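Local coordinates for protein cysteine desulfurase (Fervidobacterium islandicum, PDB 6A6E) that probably removes sulfur from cysteine with the help of pyridoxal-5'-phosphate, leaving alanine and a persulfide that serves the SUF system of sulfur transfer, at residues Ile97-Gly102 and Arg282-Thr287; Val77-Ala82 and Thr291-Leu296. One frame throughout, in Å; residues are numbered along the deposited sequence.

Interaction 1 (Ile97-Gly102 and Arg282-Thr287); sequences IIFTSG and RFEAGT. With PLP (pyridoxal-5'-phosphate), chain Q.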
# COMPACT_ATOMS: atom_id res chain seq x y z
N ILE A 97 2.57 12.20 -11.52
CA ILE A 97 2.58 11.68 -10.17
C ILE A 97 1.69 10.42 -10.08
O ILE A 97 0.46 10.47 -10.34
CB ILE A 97 2.06 12.73 -9.25
CG1 ILE A 97 2.98 13.98 -9.29
CG2 ILE A 97 2.00 12.27 -7.80
CD1 ILE A 97 4.46 13.74 -8.97
N ILE A 98 2.32 9.31 -9.72
CA ILE A 98 1.66 8.06 -9.47
C ILE A 98 1.78 7.69 -8.01
O ILE A 98 2.87 7.72 -7.47
CB ILE A 98 2.31 7.00 -10.32
CG1 ILE A 98 2.18 7.48 -11.79
CG2 ILE A 98 1.64 5.67 -10.11
CD1 ILE A 98 3.24 6.85 -12.62
N PHE A 99 0.64 7.42 -7.37
CA PHE A 99 0.64 6.94 -5.97
C PHE A 99 0.93 5.43 -5.95
O PHE A 99 0.45 4.65 -6.80
CB PHE A 99 -0.65 7.29 -5.21
CG PHE A 99 -0.79 8.73 -4.89
CD1 PHE A 99 0.10 9.35 -4.04
CD2 PHE A 99 -1.86 9.47 -5.39
CE1 PHE A 99 -0.06 10.66 -3.68
CE2 PHE A 99 -2.00 10.80 -5.09
CZ PHE A 99 -1.10 11.40 -4.22
N THR A 100 1.88 5.07 -5.08
CA THR A 100 2.25 3.69 -4.80
C THR A 100 2.17 3.37 -3.30
O THR A 100 1.71 4.20 -2.47
CB THR A 100 3.70 3.48 -5.26
OG1 THR A 100 4.57 4.24 -4.41
CG2 THR A 100 3.90 3.96 -6.77
N SER A 101 2.64 2.18 -2.92
CA SER A 101 2.72 1.76 -1.50
C SER A 101 4.00 2.26 -0.82
O SER A 101 4.10 2.19 0.42
CB SER A 101 2.59 0.27 -1.37
OG SER A 101 3.74 -0.37 -1.90
N GLY A 102 4.96 2.78 -1.61
CA GLY A 102 6.27 3.20 -1.04
C GLY A 102 7.41 3.26 -2.03
O GLY A 102 7.25 2.87 -3.23
N ARG A 282 -3.49 5.01 -15.60
CA ARG A 282 -2.82 3.84 -16.16
C ARG A 282 -1.94 3.03 -15.20
O ARG A 282 -1.78 1.79 -15.39
CB ARG A 282 -1.96 4.29 -17.35
CG ARG A 282 -1.17 3.20 -18.01
CD ARG A 282 -0.38 3.77 -19.22
NE ARG A 282 -1.36 4.28 -20.13
CZ ARG A 282 -1.12 5.01 -21.21
NH1 ARG A 282 0.13 5.36 -21.56
NH2 ARG A 282 -2.17 5.41 -21.92
N PHE A 283 -1.32 3.72 -14.24
CA PHE A 283 -0.37 3.09 -13.35
C PHE A 283 -0.86 2.94 -11.91
O PHE A 283 -0.06 2.61 -11.03
CB PHE A 283 0.96 3.85 -13.38
CG PHE A 283 1.57 3.90 -14.75
CD1 PHE A 283 2.04 2.75 -15.32
CD2 PHE A 283 1.55 5.05 -15.50
CE1 PHE A 283 2.56 2.74 -16.57
CE2 PHE A 283 2.08 5.06 -16.79
CZ PHE A 283 2.58 3.90 -17.33
N GLU A 284 -2.17 3.12 -11.72
CA GLU A 284 -2.88 2.84 -10.46
C GLU A 284 -3.93 1.73 -10.57
O GLU A 284 -5.01 1.97 -11.03
CB GLU A 284 -3.50 4.14 -9.91
CG GLU A 284 -2.39 5.12 -9.48
CD GLU A 284 -2.83 6.49 -8.93
OE1 GLU A 284 -4.05 6.73 -8.68
OE2 GLU A 284 -1.91 7.31 -8.66
N ALA A 285 -3.54 0.52 -10.21
CA ALA A 285 -4.37 -0.66 -10.31
C ALA A 285 -5.13 -0.91 -9.02
O ALA A 285 -4.53 -1.05 -7.97
CB ALA A 285 -3.52 -1.86 -10.70
N GLY A 286 -6.45 -0.94 -9.13
CA GLY A 286 -7.34 -1.18 -8.00
C GLY A 286 -7.39 0.00 -7.01
O GLY A 286 -6.92 1.09 -7.25
N THR A 287 -8.00 -0.22 -5.89
CA THR A 287 -8.16 0.86 -4.90
C THR A 287 -6.79 1.21 -4.28
O THR A 287 -6.09 0.35 -3.69
CB THR A 287 -9.17 0.43 -3.81
OG1 THR A 287 -10.38 -0.04 -4.42
CG2 THR A 287 -9.48 1.61 -2.90
N1 PLP Q . -12.44 -8.51 -6.54
C2 PLP Q . -13.71 -8.31 -6.18
C2A PLP Q . -14.73 -9.37 -6.31
C3 PLP Q . -14.07 -7.02 -5.53
O3 PLP Q . -15.32 -6.79 -5.06
C4 PLP Q . -13.00 -6.02 -5.37
C4A PLP Q . -13.28 -4.76 -4.72
C5 PLP Q . -11.64 -6.34 -5.92
C6 PLP Q . -11.46 -7.60 -6.48
C5A PLP Q . -10.52 -5.32 -5.87
O4P PLP Q . -10.18 -4.80 -4.61
P PLP Q . -9.16 -3.53 -4.37
O1P PLP Q . -7.86 -4.11 -4.79
O2P PLP Q . -9.31 -3.32 -2.89
O3P PLP Q . -9.76 -2.48 -5.28
O HOH W 1 0.60 2.27 -8.41
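Glu284 and Phe283, in the loop that leads to the cofactor phosphate, make a buried loop-to-strand contact with Ile98 and Phe99 on strand 97-100, an outermost strand of the seven-stranded sheet in the fold type I large domain of this class-V aminotransferase family member. The Glu284 chain, extended beyond CG (chi2 179°), brings OE2 to the backbone N of Phe99 at 2.9 Å. The N-H points nearly straight at OE2 and meets it on the anti side, 29° out of the carboxylate plane. The carboxylate is gripped further by Arg83, in a salt bridge to OE2, and by the hydroxyl of Tyr79 at OE1. A glutamine here would probably lose the salt bridge, leaving Glu80 as the acid still paired with Arg83. Ile98 supplies the apolar half of the contact: its CD1 lies 3.8 Å from Phe283 CD2, while CG2 packs on the CB of Phe283. Farther along the loop, Thr287 donates from both N and OG1 to O3P of the cofactor, also hydrogen-bonded to Ser233 and Thr104 of the second subunit; Gly286 suits the turn before it, having positive phi and no CB to crowd O1P. Between the backbones one water donates to Phe99 O at 2.9 Å and to Phe283 O at 2.7 Å.

Interaction 2 (Val77-Ala82 and Thr291-Leu296); sequences VAYEQA and TGAVGL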
# COMPACT_ATOMS: atom_id res chain seq x y z
N VAL A 77 -12.56 14.02 -5.31
CA VAL A 77 -11.97 15.39 -5.34
C VAL A 77 -10.78 15.51 -4.37
O VAL A 77 -9.72 16.00 -4.74
CB VAL A 77 -13.09 16.42 -5.03
CG1 VAL A 77 -12.56 17.80 -4.75
CG2 VAL A 77 -14.09 16.50 -6.19
N ALA A 78 -10.92 14.98 -3.17
CA ALA A 78 -9.84 15.10 -2.19
C ALA A 78 -8.62 14.36 -2.66
O ALA A 78 -7.49 14.87 -2.52
CB ALA A 78 -10.29 14.64 -0.79
N TYR A 79 -8.81 13.16 -3.23
CA TYR A 79 -7.68 12.36 -3.74
C TYR A 79 -6.95 13.06 -4.88
O TYR A 79 -5.71 13.13 -4.91
CB TYR A 79 -8.18 10.98 -4.19
CG TYR A 79 -7.14 10.00 -4.64
CD1 TYR A 79 -6.37 9.26 -3.72
CD2 TYR A 79 -6.97 9.71 -6.01
CE1 TYR A 79 -5.44 8.31 -4.18
CE2 TYR A 79 -6.06 8.76 -6.46
CZ TYR A 79 -5.27 8.08 -5.54
OH TYR A 79 -4.39 7.16 -6.07
N GLU A 80 -7.67 13.53 -5.89
CA GLU A 80 -7.00 14.28 -6.98
C GLU A 80 -6.37 15.60 -6.48
O GLU A 80 -5.35 15.97 -6.98
CB GLU A 80 -7.98 14.60 -8.08
CG GLU A 80 -8.52 13.42 -8.94
CD GLU A 80 -8.11 11.93 -8.68
OE1 GLU A 80 -7.00 11.36 -9.20
OE2 GLU A 80 -9.06 11.27 -8.07
N GLN A 81 -6.97 16.29 -5.50
CA GLN A 81 -6.34 17.46 -4.87
C GLN A 81 -5.00 17.05 -4.24
O GLN A 81 -4.02 17.78 -4.37
CB GLN A 81 -7.23 18.14 -3.85
CG GLN A 81 -8.40 18.90 -4.55
CD GLN A 81 -9.40 19.51 -3.58
OE1 GLN A 81 -9.56 19.06 -2.44
NE2 GLN A 81 -10.09 20.55 -4.02
N ALA A 82 -4.95 15.86 -3.60
CA ALA A 82 -3.69 15.41 -3.02
C ALA A 82 -2.61 15.20 -4.09
O ALA A 82 -1.45 15.57 -3.86
CB ALA A 82 -3.89 14.18 -2.18
N THR A 291 -6.83 7.29 1.69
CA THR A 291 -6.67 8.18 2.78
C THR A 291 -5.20 8.50 3.04
O THR A 291 -4.86 9.57 3.59
CB THR A 291 -7.31 7.56 4.05
OG1 THR A 291 -8.71 7.32 3.77
CG2 THR A 291 -7.10 8.50 5.23
N GLY A 292 -4.30 7.59 2.66
CA GLY A 292 -2.84 7.82 2.79
C GLY A 292 -2.38 8.93 1.85
O GLY A 292 -1.58 9.81 2.23
N ALA A 293 -2.91 8.90 0.64
CA ALA A 293 -2.66 9.96 -0.34
C ALA A 293 -3.17 11.35 0.18
O ALA A 293 -2.45 12.32 0.19
CB ALA A 293 -3.31 9.61 -1.63
N VAL A 294 -4.41 11.40 0.63
CA VAL A 294 -5.01 12.60 1.18
C VAL A 294 -4.19 13.09 2.38
O VAL A 294 -3.90 14.26 2.50
CB VAL A 294 -6.49 12.37 1.58
CG1 VAL A 294 -7.08 13.57 2.34
CG2 VAL A 294 -7.33 12.17 0.36
N GLY A 295 -3.83 12.16 3.26
CA GLY A 295 -2.94 12.45 4.39
C GLY A 295 -1.59 12.98 4.00
O GLY A 295 -1.08 13.93 4.62
N LEU A 296 -0.98 12.40 3.00
CA LEU A 296 0.26 12.90 2.48
C LEU A 296 0.14 14.37 2.01
O LEU A 296 1.02 15.20 2.22
CB LEU A 296 0.83 12.02 1.39
CG LEU A 296 2.16 12.45 0.75
CD1 LEU A 296 3.25 12.47 1.81
CD2 LEU A 296 2.57 11.52 -0.34
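Helix 70-90 and helix 290-306 pack closely where three alanines, a valine and a tyrosine meet, with Ala78, Tyr79 and Ala82 of the first touching Ala293 and Val294 of the second. Ala82 turns its methyl toward the other helix, and CB comes to 3.3 Å from Ala293 O, so that a side chain rests almost directly on the opposing backbone. Alanine suits this place, since its single methyl lets the helix backbones come this near. The segment axes approach to 8.3 Å and their N-to-C directions differ by 51°. In the fold type I architecture of this enzyme, this crossing joins the helix that leads into strand 97-100 to the one that follows the loop to the cofactor phosphate. Val294 puts CG2 against the first helix, 4.0 Å from Ala78 CB and equally near the peptide that joins Ala78 to Tyr79; this one methyl lies beside the small Ala78, which Phe56 of helix 47-59 also touches. Tyr79 adds the aromatic part of the same interface. With CG anti to the backbone N (chi1 -175°), its ring extends toward the second helix, and CE1 lies 3.6 Å from Ala293 CB. A methyl at Ala293 leaves room for the broad ring to come close. The tyrosine's polar end passes beyond this apolar patch, where OH is hydrogen-bonded to Glu284, while Ile64 and Gln288 pack against its side chain.

In the fold
Both contacts are buried, yet their chemistry differs. Interaction 1 combines a charged carboxylate, a water and an apolar patch where a loop meets a sheet edge, whereas interaction 2 is apolar packing between two helices. They hold consecutive elements: helix 70-90 leads into strand 97-100, and the loop 282-287 leads into helix 290-306, so each contact joins the same two parts of the chain. They also touch: besides the tyrosine-glutamate bond, the Phe99 ring of interaction 1 brings CZ to 3.9 Å from Ala293 CB of interaction 2. Of the two, only interaction 1 includes direct bonds to the cofactor phosphate.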